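Local coordinates for protein endoglucanase EG-II (Hypocrea jecorina, PDB 3QR3) that probably cleaves internal beta-1,4-glucosidic bonds of cellulose, acting as an endoglucanase with a glycosyl hydrolase family 5 catalytic domain, at residues G65-V70 with I104-R109; F144-E149 with Q177-P182; T58-P63 with L96-I101; K220-D225 with T235-G240. All blocks are in the same frame, centred on the assembly; numbering follows the deposited sequence.

Contact 1: G65-V70 with I104-R109; sequences GWQYLV and IHNYAR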
loop_
_atom_site.group_PDB
_atom_site.type_symbol
_atom_site.label_atom_id
_atom_site.label_comp_id
_atom_site.label_asym_id
_atom_site.label_seq_id
_atom_site.Cartn_x
_atom_site.Cartn_y
_atom_site.Cartn_z
ATOM N N GLY A 65 8.945 3.967 6.223
ATOM C CA GLY A 65 10.009 4.669 5.536
ATOM C C GLY A 65 11.212 3.775 5.312
ATOM O O GLY A 65 11.624 3.030 6.202
ATOM N N TRP A 66 11.764 3.833 4.105
ATOM C CA TRP A 66 13.021 3.158 3.790
ATOM C C TRP A 66 14.086 3.521 4.833
ATOM O O TRP A 66 14.747 2.646 5.392
ATOM C CB TRP A 66 13.470 3.604 2.401
ATOM C CG TRP A 66 14.668 2.932 1.823
ATOM C CD1 TRP A 66 15.502 2.027 2.422
ATOM C CD2 TRP A 66 15.182 3.151 0.510
ATOM N NE1 TRP A 66 16.499 1.652 1.539
ATOM C CE2 TRP A 66 16.330 2.341 0.365
ATOM C CE3 TRP A 66 14.789 3.967 -0.558
ATOM C CZ2 TRP A 66 17.083 2.320 -0.811
ATOM C CZ3 TRP A 66 15.536 3.943 -1.722
ATOM C CH2 TRP A 66 16.670 3.121 -1.839
ATOM N N GLN A 67 14.230 4.812 5.105
ATOM C CA GLN A 67 15.263 5.292 6.028
ATOM C C GLN A 67 15.101 4.663 7.399
ATOM O O GLN A 67 16.080 4.390 8.088
ATOM C CB GLN A 67 15.243 6.825 6.144
ATOM C CG GLN A 67 15.759 7.545 4.889
ATOM C CD GLN A 67 14.664 7.798 3.852
ATOM O OE1 GLN A 67 13.700 7.027 3.734
ATOM N NE2 GLN A 67 14.799 8.894 3.110
ATOM N N TYR A 68 13.857 4.426 7.794
ATOM C CA TYR A 68 13.598 3.824 9.093
ATOM C C TYR A 68 14.160 2.399 9.174
ATOM O O TYR A 68 14.804 2.022 10.157
ATOM C CB TYR A 68 12.095 3.802 9.404
ATOM C CG TYR A 68 11.824 3.158 10.736
ATOM C CD1 TYR A 68 12.064 3.845 11.920
ATOM C CD2 TYR A 68 11.369 1.853 10.813
ATOM C CE1 TYR A 68 11.847 3.255 13.141
ATOM C CE2 TYR A 68 11.140 1.250 12.029
ATOM C CZ TYR A 68 11.383 1.958 13.189
ATOM O OH TYR A 68 11.160 1.350 14.396
ATOM N N LEU A 69 13.906 1.604 8.138
ATOM C CA LEU A 69 14.258 0.187 8.169
ATOM C C LEU A 69 15.762 -0.030 8.226
ATOM O O LEU A 69 16.231 -0.979 8.850
ATOM C CB LEU A 69 13.651 -0.565 6.973
ATOM C CG LEU A 69 12.125 -0.728 7.020
ATOM C CD1 LEU A 69 11.625 -1.462 5.794
ATOM C CD2 LEU A 69 11.668 -1.436 8.301
ATOM N N VAL A 70 16.517 0.848 7.575
ATOM C CA VAL A 70 17.965 0.723 7.569
ATOM C C VAL A 70 18.616 1.762 8.486
ATOM O O VAL A 70 19.821 1.963 8.442
ATOM C CB VAL A 70 18.536 0.858 6.151
ATOM C CG1 VAL A 70 18.077 -0.315 5.276
ATOM C CG2 VAL A 70 18.135 2.194 5.537
ATOM N N ILE A 104 7.036 0.338 1.138
ATOM C CA ILE A 104 8.140 1.283 1.296
ATOM C C ILE A 104 7.661 2.649 0.808
ATOM O O ILE A 104 7.446 2.842 -0.377
ATOM C CB ILE A 104 9.388 0.817 0.521
ATOM C CG1 ILE A 104 9.807 -0.578 0.994
ATOM C CG2 ILE A 104 10.550 1.780 0.739
ATOM C CD1 ILE A 104 10.193 -0.629 2.472
ATOM N N HIS A 105 7.468 3.586 1.733
ATOM C CA HIS A 105 6.721 4.805 1.428
ATOM C C HIS A 105 7.673 5.914 0.943
ATOM O O HIS A 105 7.807 6.949 1.592
ATOM C CB HIS A 105 5.950 5.249 2.682
ATOM C CG HIS A 105 4.606 5.844 2.396
ATOM N ND1 HIS A 105 3.538 5.095 1.941
ATOM C CD2 HIS A 105 4.158 7.117 2.505
ATOM C CE1 HIS A 105 2.489 5.885 1.780
ATOM N NE2 HIS A 105 2.838 7.116 2.120
ATOM N N ASN A 106 8.330 5.704 -0.198
ATOM C CA ASN A 106 9.431 6.594 -0.581
ATOM C C ASN A 106 9.392 7.319 -1.930
ATOM O O ASN A 106 10.353 7.994 -2.288
ATOM C CB ASN A 106 10.766 5.880 -0.431
ATOM C CG ASN A 106 11.317 5.977 0.967
ATOM O OD1 ASN A 106 12.224 6.760 1.231
ATOM N ND2 ASN A 106 10.770 5.180 1.877
ATOM N N TYR A 107 8.302 7.177 -2.670
ATOM C CA TYR A 107 8.108 7.925 -3.906
ATOM C C TYR A 107 9.262 7.720 -4.892
ATOM O O TYR A 107 9.607 8.627 -5.650
ATOM C CB TYR A 107 7.914 9.410 -3.583
ATOM C CG TYR A 107 6.817 9.641 -2.568
ATOM C CD1 TYR A 107 7.090 9.616 -1.208
ATOM C CD2 TYR A 107 5.505 9.856 -2.970
ATOM C CE1 TYR A 107 6.092 9.812 -0.273
ATOM C CE2 TYR A 107 4.489 10.057 -2.030
ATOM C CZ TYR A 107 4.798 10.034 -0.688
ATOM O OH TYR A 107 3.817 10.226 0.253
ATOM N N ALA A 108 9.844 6.522 -4.859
ATOM C CA ALA A 108 10.935 6.119 -5.756
ATOM C C ALA A 108 12.198 6.928 -5.502
ATOM O O ALA A 108 13.061 7.039 -6.368
ATOM C CB ALA A 108 10.513 6.218 -7.233
ATOM N N ARG A 109 12.309 7.469 -4.297
ATOM C CA ARG A 109 13.369 8.405 -3.986
ATOM C C ARG A 109 14.002 8.145 -2.625
ATOM O O ARG A 109 13.409 7.518 -1.750
ATOM C CB ARG A 109 12.826 9.836 -4.029
ATOM C CG ARG A 109 12.618 10.392 -5.435
ATOM C CD ARG A 109 11.839 11.711 -5.370
ATOM N NE ARG A 109 11.699 12.350 -6.680
ATOM C CZ ARG A 109 10.870 11.936 -7.628
ATOM N NH1 ARG A 109 10.104 10.866 -7.425
ATOM N NH2 ARG A 109 10.798 12.589 -8.777
#
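Leu69 and Ile104 meet through their terminal methyls, CD1 to CD1 at 3.7 Å, one of two aliphatic contacts between the short helix 66-69 and the end of strand 99-104 with the turn beyond it. In the other, Ile104 CG2 rests 3.8 Å from Trp66 CB. The two arms of the branched isoleucine serve both neighbours: with chi1 at -57°, CG2 stands anti to the backbone N and turns to the tryptophan, while CG1 carries CD1 to the leucine. Leu128 of helix 122-136 touches both Trp66 and Ile104. In the TIM barrel this joins the C-terminal ends of strands 59-64 and 99-104, the end where enzymes of this fold place their active sites. The polar part centres on Asn106, whose CG lies 3.5 Å from Trp66 CB, with amide and indole planes 78° apart. Its amide faces the first turn of the helix, beside Trp66 and Gln67, whose NE2 bonds to Gly21 O. Cut back to an alanine, this position is likely to lose the group that packs on Trp66 CB and the polar neighbour of Gln67. Asn106 also begins a type I' turn closed by Arg109 N to Asn106 O, 2.9 Å. Within this turn, Arg109 NH1 reaches Tyr107 O at 2.9 Å, with the carbonyl oxygen in the guanidinium plane.

Contact 2: F144-E149 with Q177-P182; sequences FGIMNE and QFISLP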
loop_
_atom_site.group_PDB
_atom_site.type_symbol
_atom_site.label_atom_id
_atom_site.label_comp_id
_atom_site.label_asym_id
_atom_site.label_seq_id
_atom_site.Cartn_x
_atom_site.Cartn_y
_atom_site.Cartn_z
ATOM N N PHE A 144 4.633 -7.984 -1.116
ATOM C CA PHE A 144 5.764 -7.057 -1.260
ATOM C C PHE A 144 5.386 -5.791 -2.050
ATOM O O PHE A 144 5.286 -5.819 -3.279
ATOM C CB PHE A 144 6.976 -7.763 -1.893
ATOM C CG PHE A 144 7.511 -8.912 -1.076
ATOM C CD1 PHE A 144 8.463 -8.699 -0.093
ATOM C CD2 PHE A 144 7.061 -10.206 -1.290
ATOM C CE1 PHE A 144 8.958 -9.754 0.662
ATOM C CE2 PHE A 144 7.553 -11.262 -0.539
ATOM C CZ PHE A 144 8.496 -11.034 0.442
ATOM N N GLY A 145 5.164 -4.694 -1.328
ATOM C CA GLY A 145 4.773 -3.420 -1.920
ATOM C C GLY A 145 5.990 -2.586 -2.281
ATOM O O GLY A 145 6.438 -1.698 -1.523
ATOM N N ILE A 146 6.527 -2.882 -3.455
ATOM C CA ILE A 146 7.847 -2.401 -3.872
ATOM C C ILE A 146 8.122 -0.925 -3.593
ATOM O O ILE A 146 9.192 -0.569 -3.083
ATOM C CB ILE A 146 8.083 -2.728 -5.366
ATOM C CG1 ILE A 146 8.222 -4.239 -5.538
ATOM C CG2 ILE A 146 9.322 -2.017 -5.898
ATOM C CD1 ILE A 146 8.639 -4.673 -6.971
ATOM N N MET A 147 7.164 -0.066 -3.914
ATOM C CA MET A 147 7.372 1.365 -3.770
ATOM C C MET A 147 6.068 2.144 -3.812
ATOM O O MET A 147 5.216 1.905 -4.655
ATOM C CB MET A 147 8.326 1.890 -4.850
ATOM C CG MET A 147 8.633 3.386 -4.734
ATOM S SD MET A 147 9.341 3.845 -3.137
ATOM C CE MET A 147 10.719 2.710 -3.074
ATOM N N ASN A 148 5.932 3.090 -2.890
ATOM C CA ASN A 148 4.773 3.956 -2.858
ATOM C C ASN A 148 4.950 5.143 -3.810
ATOM O O ASN A 148 5.934 5.881 -3.724
ATOM C CB ASN A 148 4.551 4.462 -1.427
ATOM C CG ASN A 148 3.330 5.347 -1.310
ATOM O OD1 ASN A 148 2.205 4.865 -1.363
ATOM N ND2 ASN A 148 3.548 6.647 -1.135
ATOM N N GLU A 149 4.008 5.294 -4.733
ATOM C CA GLU A 149 3.860 6.507 -5.550
ATOM C C GLU A 149 5.109 7.073 -6.238
ATOM O O GLU A 149 5.473 8.236 -6.014
ATOM C CB GLU A 149 3.131 7.597 -4.750
ATOM C CG GLU A 149 1.708 7.172 -4.422
ATOM C CD GLU A 149 0.821 8.296 -3.944
ATOM O OE1 GLU A 149 1.331 9.413 -3.749
ATOM O OE2 GLU A 149 -0.398 8.051 -3.776
ATOM N N GLN A 177 4.846 -15.429 -2.731
ATOM C CA GLN A 177 4.143 -14.209 -2.339
ATOM C C GLN A 177 3.693 -13.348 -3.515
ATOM O O GLN A 177 4.300 -13.379 -4.582
ATOM C CB GLN A 177 5.041 -13.364 -1.424
ATOM C CG GLN A 177 5.283 -13.955 -0.041
ATOM C CD GLN A 177 6.444 -14.946 0.008
ATOM O OE1 GLN A 177 6.961 -15.381 -1.020
ATOM N NE2 GLN A 177 6.856 -15.306 1.217
ATOM N N PHE A 178 2.633 -12.567 -3.306
ATOM C CA PHE A 178 2.284 -11.481 -4.221
ATOM C C PHE A 178 3.348 -10.385 -4.184
ATOM O O PHE A 178 3.909 -10.075 -3.122
ATOM C CB PHE A 178 0.937 -10.842 -3.840
ATOM C CG PHE A 178 -0.268 -11.713 -4.107
ATOM C CD1 PHE A 178 -0.614 -12.074 -5.406
ATOM C CD2 PHE A 178 -1.076 -12.137 -3.056
ATOM C CE1 PHE A 178 -1.729 -12.851 -5.649
ATOM C CE2 PHE A 178 -2.196 -12.921 -3.290
ATOM C CZ PHE A 178 -2.530 -13.274 -4.585
ATOM N N ILE A 179 3.594 -9.771 -5.336
ATOM C CA ILE A 179 4.498 -8.633 -5.429
ATOM C C ILE A 179 3.807 -7.521 -6.224
ATOM O O ILE A 179 3.253 -7.773 -7.283
ATOM C CB ILE A 179 5.828 -9.009 -6.121
ATOM C CG1 ILE A 179 6.526 -10.145 -5.374
ATOM C CG2 ILE A 179 6.755 -7.802 -6.196
ATOM C CD1 ILE A 179 7.788 -10.652 -6.084
ATOM N N SER A 180 3.824 -6.298 -5.699
ATOM C CA SER A 180 3.234 -5.147 -6.381
ATOM C C SER A 180 4.146 -4.587 -7.456
ATOM O O SER A 180 5.360 -4.511 -7.265
ATOM C CB SER A 180 2.988 -4.014 -5.384
ATOM O OG SER A 180 1.969 -4.341 -4.467
ATOM N N LEU A 181 3.554 -4.168 -8.574
ATOM C CA LEU A 181 4.272 -3.417 -9.600
ATOM C C LEU A 181 3.692 -1.996 -9.671
ATOM O O LEU A 181 2.607 -1.794 -10.216
ATOM C CB LEU A 181 4.144 -4.118 -10.963
ATOM C CG LEU A 181 4.508 -5.607 -11.015
ATOM C CD1 LEU A 181 4.300 -6.183 -12.410
ATOM C CD2 LEU A 181 5.954 -5.836 -10.544
ATOM N N PRO A 182 4.404 -1.004 -9.104
ATOM C CA PRO A 182 3.866 0.365 -9.110
ATOM C C PRO A 182 4.360 1.226 -10.271
ATOM O O PRO A 182 5.544 1.183 -10.620
ATOM C CB PRO A 182 4.383 0.921 -7.787
ATOM C CG PRO A 182 5.778 0.279 -7.683
ATOM C CD PRO A 182 5.642 -1.105 -8.302
#
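Phe144 and Ile179 pair in a single parallel bridge, the two backbones running 14° apart, and two nearly straight hydrogen bonds fix it: Phe144 N to Phe178 O at 3.0 Å and Ser180 N to Phe144 O at 2.9 Å. Strand 142-145 thereby joins strand 179-182, and the two ends of the eight-stranded sheet close into the barrel. Beside the bridge, the phenylalanine ring turns its edge to Gln177, with CE2 3.4 Å from Gln177 CB. A glutamine suits this spot because its chain is aliphatic near the backbone, while its NE2 goes on to Ala137 O and Gln139 O. Ile146 lies where the first strand has ended, and its CD1 reaches Ile179 CG2 at 3.7 Å and also approaches Ser180 O. Farther along, Pro182 CB lies 3.4 Å from Met147 O and Pro182 CG 4.1 Å from Met147 CB. Ser180 directs its small side chain to the first strand, CB 3.9 Å from Gly145 CA, and its OG is held by Trp143 and Asp217. The hydrogen bonds thus set the register around Phe144, and beyond Gly145 these segments stay together by packing of side chains on each other and on backbone carbonyls, without backbone bonds between them.

Contact 3: T58-P63 with L96-I101; sequences TIFRLP and LGAYCI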
loop_
_atom_site.group_PDB
_atom_site.type_symbol
_atom_site.label_atom_id
_atom_site.label_comp_id
_atom_site.label_asym_id
_atom_site.label_seq_id
_atom_site.Cartn_x
_atom_site.Cartn_y
_atom_site.Cartn_z
ATOM N N THR A 58 -9.641 -8.386 5.099
ATOM C CA THR A 58 -8.706 -9.491 4.886
ATOM C C THR A 58 -7.308 -9.042 4.462
ATOM O O THR A 58 -6.415 -9.867 4.239
ATOM C CB THR A 58 -9.252 -10.430 3.818
ATOM O OG1 THR A 58 -9.721 -9.642 2.715
ATOM C CG2 THR A 58 -10.422 -11.236 4.376
ATOM N N ILE A 59 -7.103 -7.737 4.352
ATOM C CA ILE A 59 -5.778 -7.237 4.015
ATOM C C ILE A 59 -5.476 -5.925 4.741
ATOM O O ILE A 59 -6.374 -5.130 5.004
ATOM C CB ILE A 59 -5.628 -7.070 2.487
ATOM C CG1 ILE A 59 -4.157 -6.879 2.095
ATOM C CG2 ILE A 59 -6.510 -5.923 1.984
ATOM C CD1 ILE A 59 -3.852 -7.248 0.656
ATOM N N PHE A 60 -4.214 -5.727 5.101
ATOM C CA PHE A 60 -3.756 -4.434 5.616
ATOM C C PHE A 60 -2.463 -4.046 4.939
ATOM O O PHE A 60 -1.667 -4.901 4.566
ATOM C CB PHE A 60 -3.600 -4.467 7.139
ATOM C CG PHE A 60 -4.875 -4.821 7.833
ATOM C CD1 PHE A 60 -5.885 -3.891 7.945
ATOM C CD2 PHE A 60 -5.088 -6.103 8.300
ATOM C CE1 PHE A 60 -7.096 -4.215 8.544
ATOM C CE2 PHE A 60 -6.286 -6.440 8.910
ATOM C CZ PHE A 60 -7.293 -5.491 9.028
ATOM N N ARG A 61 -2.278 -2.749 4.757
ATOM C CA ARG A 61 -1.061 -2.225 4.176
ATOM C C ARG A 61 -0.336 -1.472 5.277
ATOM O O ARG A 61 -0.954 -0.694 6.017
ATOM C CB ARG A 61 -1.413 -1.288 3.029
ATOM C CG ARG A 61 -0.233 -0.728 2.255
ATOM C CD ARG A 61 -0.747 -0.259 0.909
ATOM N NE ARG A 61 0.237 0.377 0.033
ATOM C CZ ARG A 61 0.484 1.681 0.002
ATOM N NH1 ARG A 61 -0.125 2.508 0.854
ATOM N NH2 ARG A 61 1.363 2.153 -0.869
ATOM N N LEU A 62 0.968 -1.711 5.391
ATOM C CA LEU A 62 1.755 -1.176 6.503
ATOM C C LEU A 62 2.889 -0.305 5.980
ATOM O O LEU A 62 4.019 -0.782 5.782
ATOM C CB LEU A 62 2.317 -2.320 7.349
ATOM C CG LEU A 62 1.342 -3.418 7.805
ATOM C CD1 LEU A 62 2.060 -4.449 8.683
ATOM C CD2 LEU A 62 0.157 -2.833 8.560
ATOM N N PRO A 63 2.591 0.979 5.745
ATOM C CA PRO A 63 3.562 1.925 5.196
ATOM C C PRO A 63 4.722 2.120 6.141
ATOM O O PRO A 63 4.505 2.258 7.345
ATOM C CB PRO A 63 2.767 3.232 5.107
ATOM C CG PRO A 63 1.362 2.835 5.114
ATOM C CD PRO A 63 1.285 1.609 5.972
ATOM N N LEU A 96 -3.872 -12.497 12.301
ATOM C CA LEU A 96 -5.308 -12.381 12.104
ATOM C C LEU A 96 -5.765 -13.111 10.842
ATOM O O LEU A 96 -6.932 -13.034 10.467
ATOM C CB LEU A 96 -5.686 -10.901 12.016
ATOM C CG LEU A 96 -5.509 -10.138 13.328
ATOM C CD1 LEU A 96 -5.465 -8.642 13.076
ATOM C CD2 LEU A 96 -6.632 -10.501 14.292
ATOM N N GLY A 97 -4.838 -13.808 10.186
ATOM C CA GLY A 97 -5.137 -14.504 8.944
ATOM C C GLY A 97 -5.170 -13.593 7.720
ATOM O O GLY A 97 -5.441 -14.042 6.609
ATOM N N ALA A 98 -4.900 -12.308 7.918
ATOM C CA ALA A 98 -4.920 -11.350 6.813
ATOM C C ALA A 98 -3.663 -11.450 5.963
ATOM O O ALA A 98 -2.666 -12.034 6.380
ATOM C CB ALA A 98 -5.081 -9.921 7.335
ATOM N N TYR A 99 -3.735 -10.888 4.761
ATOM C CA TYR A 99 -2.557 -10.586 3.959
ATOM C C TYR A 99 -2.030 -9.239 4.400
ATOM O O TYR A 99 -2.809 -8.359 4.779
ATOM C CB TYR A 99 -2.921 -10.535 2.480
ATOM C CG TYR A 99 -2.907 -11.886 1.827
ATOM C CD1 TYR A 99 -3.891 -12.821 2.104
ATOM C CD2 TYR A 99 -1.909 -12.227 0.924
ATOM C CE1 TYR A 99 -3.881 -14.069 1.496
ATOM C CE2 TYR A 99 -1.888 -13.464 0.320
ATOM C CZ TYR A 99 -2.877 -14.381 0.609
ATOM O OH TYR A 99 -2.857 -15.614 0.000
ATOM N N CYS A 100 -0.712 -9.073 4.342
ATOM C CA CYS A 100 -0.080 -7.882 4.885
ATOM C C CYS A 100 0.904 -7.272 3.900
ATOM O O CYS A 100 1.922 -7.878 3.563
ATOM C CB CYS A 100 0.630 -8.207 6.198
ATOM S SG CYS A 100 0.200 -7.070 7.535
ATOM N N ILE A 101 0.591 -6.062 3.445
ATOM C CA ILE A 101 1.423 -5.389 2.455
ATOM C C ILE A 101 2.502 -4.547 3.116
ATOM O O ILE A 101 2.210 -3.577 3.840
ATOM C CB ILE A 101 0.594 -4.493 1.514
ATOM C CG1 ILE A 101 -0.532 -5.285 0.857
ATOM C CG2 ILE A 101 1.500 -3.864 0.452
ATOM C CD1 ILE A 101 -1.468 -4.427 0.010
HETATM O O HOH W 1 -6.763 -12.943 4.129
#
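Ile59 lies beside Tyr99 on two neighbouring parallel strands, and its side chain can be followed outward along the second one. CB stands 3.9 Å from Tyr99 O. The next atom, CG1, is anti to the backbone N (chi1 -166°), which brings it close to the same carbonyl oxygen and beside Tyr99 CB. This torsion puts CG2 in the crowded position between N and the carbonyl carbon. At the tip, CD1 meets Ile101 CD1 at 3.7 Å and lies 3.9 Å from Tyr99 CB, so one branched chain bridges two residues on the same face. Arg61 continues that face: its CG packs 3.9 Å from Ile101 CB, and the extended chain carries the guanidinium on to Asn9, Asn148 and Glu260. Phe60 turns to the other face, where its CD2 touches Ala98 CB at 3.9 Å and helix 44-55 packs on the ring; the small methyl of alanine suits a place so near both the ring and Thr58 O. Cys100, on this face too, is tied by a disulfide to Cys93 of helix 80-95.

Four backbone bonds hold the strands, among them Ile101 N to Phe60 O at 2.8 Å and Leu62 N to Ile101 O at 2.7 Å. At the start of the ladder Thr58 O accepts from Tyr99 N and also from a water that donates to Gly97 O as well. Gly97 ends helix 80-95 in a Schellman motif, whose positive phi of 79° favours glycine. Strand 59-64, helix 80-95 and parallel strand 99-104 make the beta-alpha-beta crossover from which a TIM barrel is built.

Contact 4: K220-D225 with T235-G240; sequences KYLDSD and TNNIDG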
loop_
_atom_site.group_PDB
_atom_site.type_symbol
_atom_site.label_atom_id
_atom_site.label_comp_id
_atom_site.label_asym_id
_atom_site.label_seq_id
_atom_site.Cartn_x
_atom_site.Cartn_y
_atom_site.Cartn_z
ATOM N N LYS A 220 -5.971 5.688 -6.268
ATOM C CA LYS A 220 -6.900 6.656 -6.843
ATOM C C LYS A 220 -7.728 7.311 -5.756
ATOM O O LYS A 220 -8.333 6.627 -4.928
ATOM C CB LYS A 220 -7.827 5.999 -7.876
ATOM C CG LYS A 220 -8.450 6.987 -8.868
ATOM C CD LYS A 220 -7.374 7.729 -9.679
ATOM C CE LYS A 220 -7.985 8.750 -10.633
ATOM N NZ LYS A 220 -8.705 9.862 -9.920
ATOM N N TYR A 221 -7.747 8.639 -5.762
ATOM C CA TYR A 221 -8.569 9.398 -4.833
ATOM C C TYR A 221 -9.786 9.981 -5.536
ATOM O O TYR A 221 -9.930 9.875 -6.757
ATOM C CB TYR A 221 -7.736 10.467 -4.096
ATOM C CG TYR A 221 -6.817 9.804 -3.105
ATOM C CD1 TYR A 221 -7.299 9.355 -1.884
ATOM C CD2 TYR A 221 -5.493 9.556 -3.417
ATOM C CE1 TYR A 221 -6.476 8.713 -0.981
ATOM C CE2 TYR A 221 -4.664 8.912 -2.523
ATOM C CZ TYR A 221 -5.161 8.492 -1.312
ATOM O OH TYR A 221 -4.346 7.849 -0.417
ATOM N N LEU A 222 -10.686 10.559 -4.755
ATOM C CA LEU A 222 -12.003 10.896 -5.279
ATOM C C LEU A 222 -12.284 12.390 -5.236
ATOM O O LEU A 222 -13.361 12.829 -5.631
ATOM C CB LEU A 222 -13.099 10.118 -4.538
ATOM C CG LEU A 222 -13.232 8.621 -4.873
ATOM C CD1 LEU A 222 -12.016 7.814 -4.398
ATOM C CD2 LEU A 222 -14.513 8.051 -4.273
ATOM N N ASP A 223 -11.315 13.170 -4.772
ATOM C CA ASP A 223 -11.485 14.615 -4.751
ATOM C C ASP A 223 -11.093 15.245 -6.088
ATOM O O ASP A 223 -10.575 14.568 -6.978
ATOM C CB ASP A 223 -10.767 15.267 -3.559
ATOM C CG ASP A 223 -9.282 14.950 -3.504
ATOM O OD1 ASP A 223 -8.820 14.063 -4.255
ATOM O OD2 ASP A 223 -8.571 15.599 -2.695
ATOM N N SER A 224 -11.359 16.543 -6.219
ATOM C CA SER A 224 -11.226 17.251 -7.494
ATOM C C SER A 224 -9.847 17.167 -8.169
ATOM O O SER A 224 -9.758 17.205 -9.399
ATOM C CB SER A 224 -11.646 18.718 -7.327
ATOM O OG SER A 224 -10.929 19.335 -6.270
ATOM N N ASP A 225 -8.778 17.054 -7.383
ATOM C CA ASP A 225 -7.430 16.988 -7.956
ATOM C C ASP A 225 -6.713 15.658 -7.697
ATOM O O ASP A 225 -5.491 15.574 -7.808
ATOM C CB ASP A 225 -6.571 18.138 -7.434
ATOM C CG ASP A 225 -6.406 18.099 -5.931
ATOM O OD1 ASP A 225 -7.026 17.223 -5.288
ATOM O OD2 ASP A 225 -5.664 18.948 -5.391
ATOM N N THR A 235 -16.016 12.437 -7.766
ATOM C CA THR A 235 -16.019 11.405 -8.806
ATOM C C THR A 235 -16.020 10.015 -8.181
ATOM O O THR A 235 -15.560 9.833 -7.047
ATOM C CB THR A 235 -14.792 11.546 -9.753
ATOM O OG1 THR A 235 -14.852 10.562 -10.798
ATOM C CG2 THR A 235 -13.482 11.379 -8.974
ATOM N N ASN A 236 -16.551 9.041 -8.915
ATOM C CA ASN A 236 -16.441 7.640 -8.519
ATOM C C ASN A 236 -15.357 6.899 -9.314
ATOM O O ASN A 236 -15.152 5.698 -9.128
ATOM C CB ASN A 236 -17.793 6.929 -8.648
ATOM C CG ASN A 236 -18.307 6.919 -10.067
ATOM O OD1 ASN A 236 -17.534 6.994 -11.018
ATOM N ND2 ASN A 236 -19.621 6.826 -10.219
ATOM N N ASN A 237 -14.670 7.630 -10.194
ATOM C CA ASN A 237 -13.509 7.118 -10.932
ATOM C C ASN A 237 -13.772 6.002 -11.938
ATOM O O ASN A 237 -12.833 5.421 -12.475
ATOM C CB ASN A 237 -12.437 6.630 -9.962
ATOM C CG ASN A 237 -11.762 7.758 -9.241
ATOM O OD1 ASN A 237 -11.319 8.730 -9.861
ATOM N ND2 ASN A 237 -11.685 7.648 -7.919
ATOM N N ILE A 238 -15.032 5.684 -12.188
ATOM C CA ILE A 238 -15.335 4.570 -13.079
ATOM C C ILE A 238 -15.029 4.860 -14.556
ATOM O O ILE A 238 -14.285 4.113 -15.201
ATOM C CB ILE A 238 -16.795 4.114 -12.940
ATOM C CG1 ILE A 238 -17.046 3.586 -11.521
ATOM C CG2 ILE A 238 -17.120 3.064 -14.013
ATOM C CD1 ILE A 238 -18.545 3.358 -11.183
ATOM N N ASP A 239 -15.603 5.932 -15.087
ATOM C CA ASP A 239 -15.390 6.281 -16.490
ATOM C C ASP A 239 -13.939 6.662 -16.753
ATOM O O ASP A 239 -13.358 6.263 -17.755
ATOM C CB ASP A 239 -16.308 7.431 -16.905
ATOM C CG ASP A 239 -17.775 7.029 -16.921
ATOM O OD1 ASP A 239 -18.059 5.819 -16.785
ATOM O OD2 ASP A 239 -18.644 7.921 -17.065
ATOM N N GLY A 240 -13.359 7.433 -15.840
ATOM C CA GLY A 240 -12.034 7.985 -16.040
ATOM C C GLY A 240 -10.881 7.045 -15.741
ATOM O O GLY A 240 -9.784 7.234 -16.261
#
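The loop that leaves barrel strand 214-219 folds back on the start of helix 238-251, and Lys220, Tyr221 and Asn237 join the two. Asn237 uses both ends of its amide. Its OD1 accepts from Lys220 NZ at 2.8 Å, the donor standing above the carbonyl plane, and its ND2 donates to Tyr221 O at 3.1 Å, nearly straight at 162°. Bends at chi2 and chi4 curl the lysine round the amide, bringing its CG to 3.4 Å from Asn237 CG before NZ reaches the oxygen. Leu222 packs alongside, with CG 3.4 Å from Thr235 O and CD1 3.5 Å from Asn237 ND2, and it also touches helix 267-281. The helix start is shaped by an ST turn, Asn237 N to Thr235 OG1 at 3.0 Å, and by an Asx turn from Asn236 OD1 to Ile238 N. Although Asn237 sits at the N-cap position, its side chain makes no capping bond and faces the loop instead. A leucine in its place would probably leave the lysine ammonium and the Tyr221 carbonyl without these partners. Since the amide takes the lysine at its oxygen and donates an N-H hydrogen bond from its nitrogen, the positive charge would tend to polarise it and strengthen its hold on the Tyr221 carbonyl.

Overall arrangement
From the N terminus, segments 58-63, 65-70, 96-101 and 104-109 follow in that order, so contacts 3 and 1 cross. Contact 3 closes the loop holding helices 66-69 and 80-95 by pairing two barrel strands; contact 1 joins the helix that follows the first to the end of the second and the turn beyond it. Contact 2 follows in series, closing the loop over helix 155-171 and the barrel itself. It touches both earlier contacts through Asn148, which probably bonds by its backbone N to Ile104 O and by its side chain to Arg61. Contact 4, also in series, closes a short, helix-free excursion before helix 238-251 and touches none of the others; its nearest atoms are about 5 Å from contact 2.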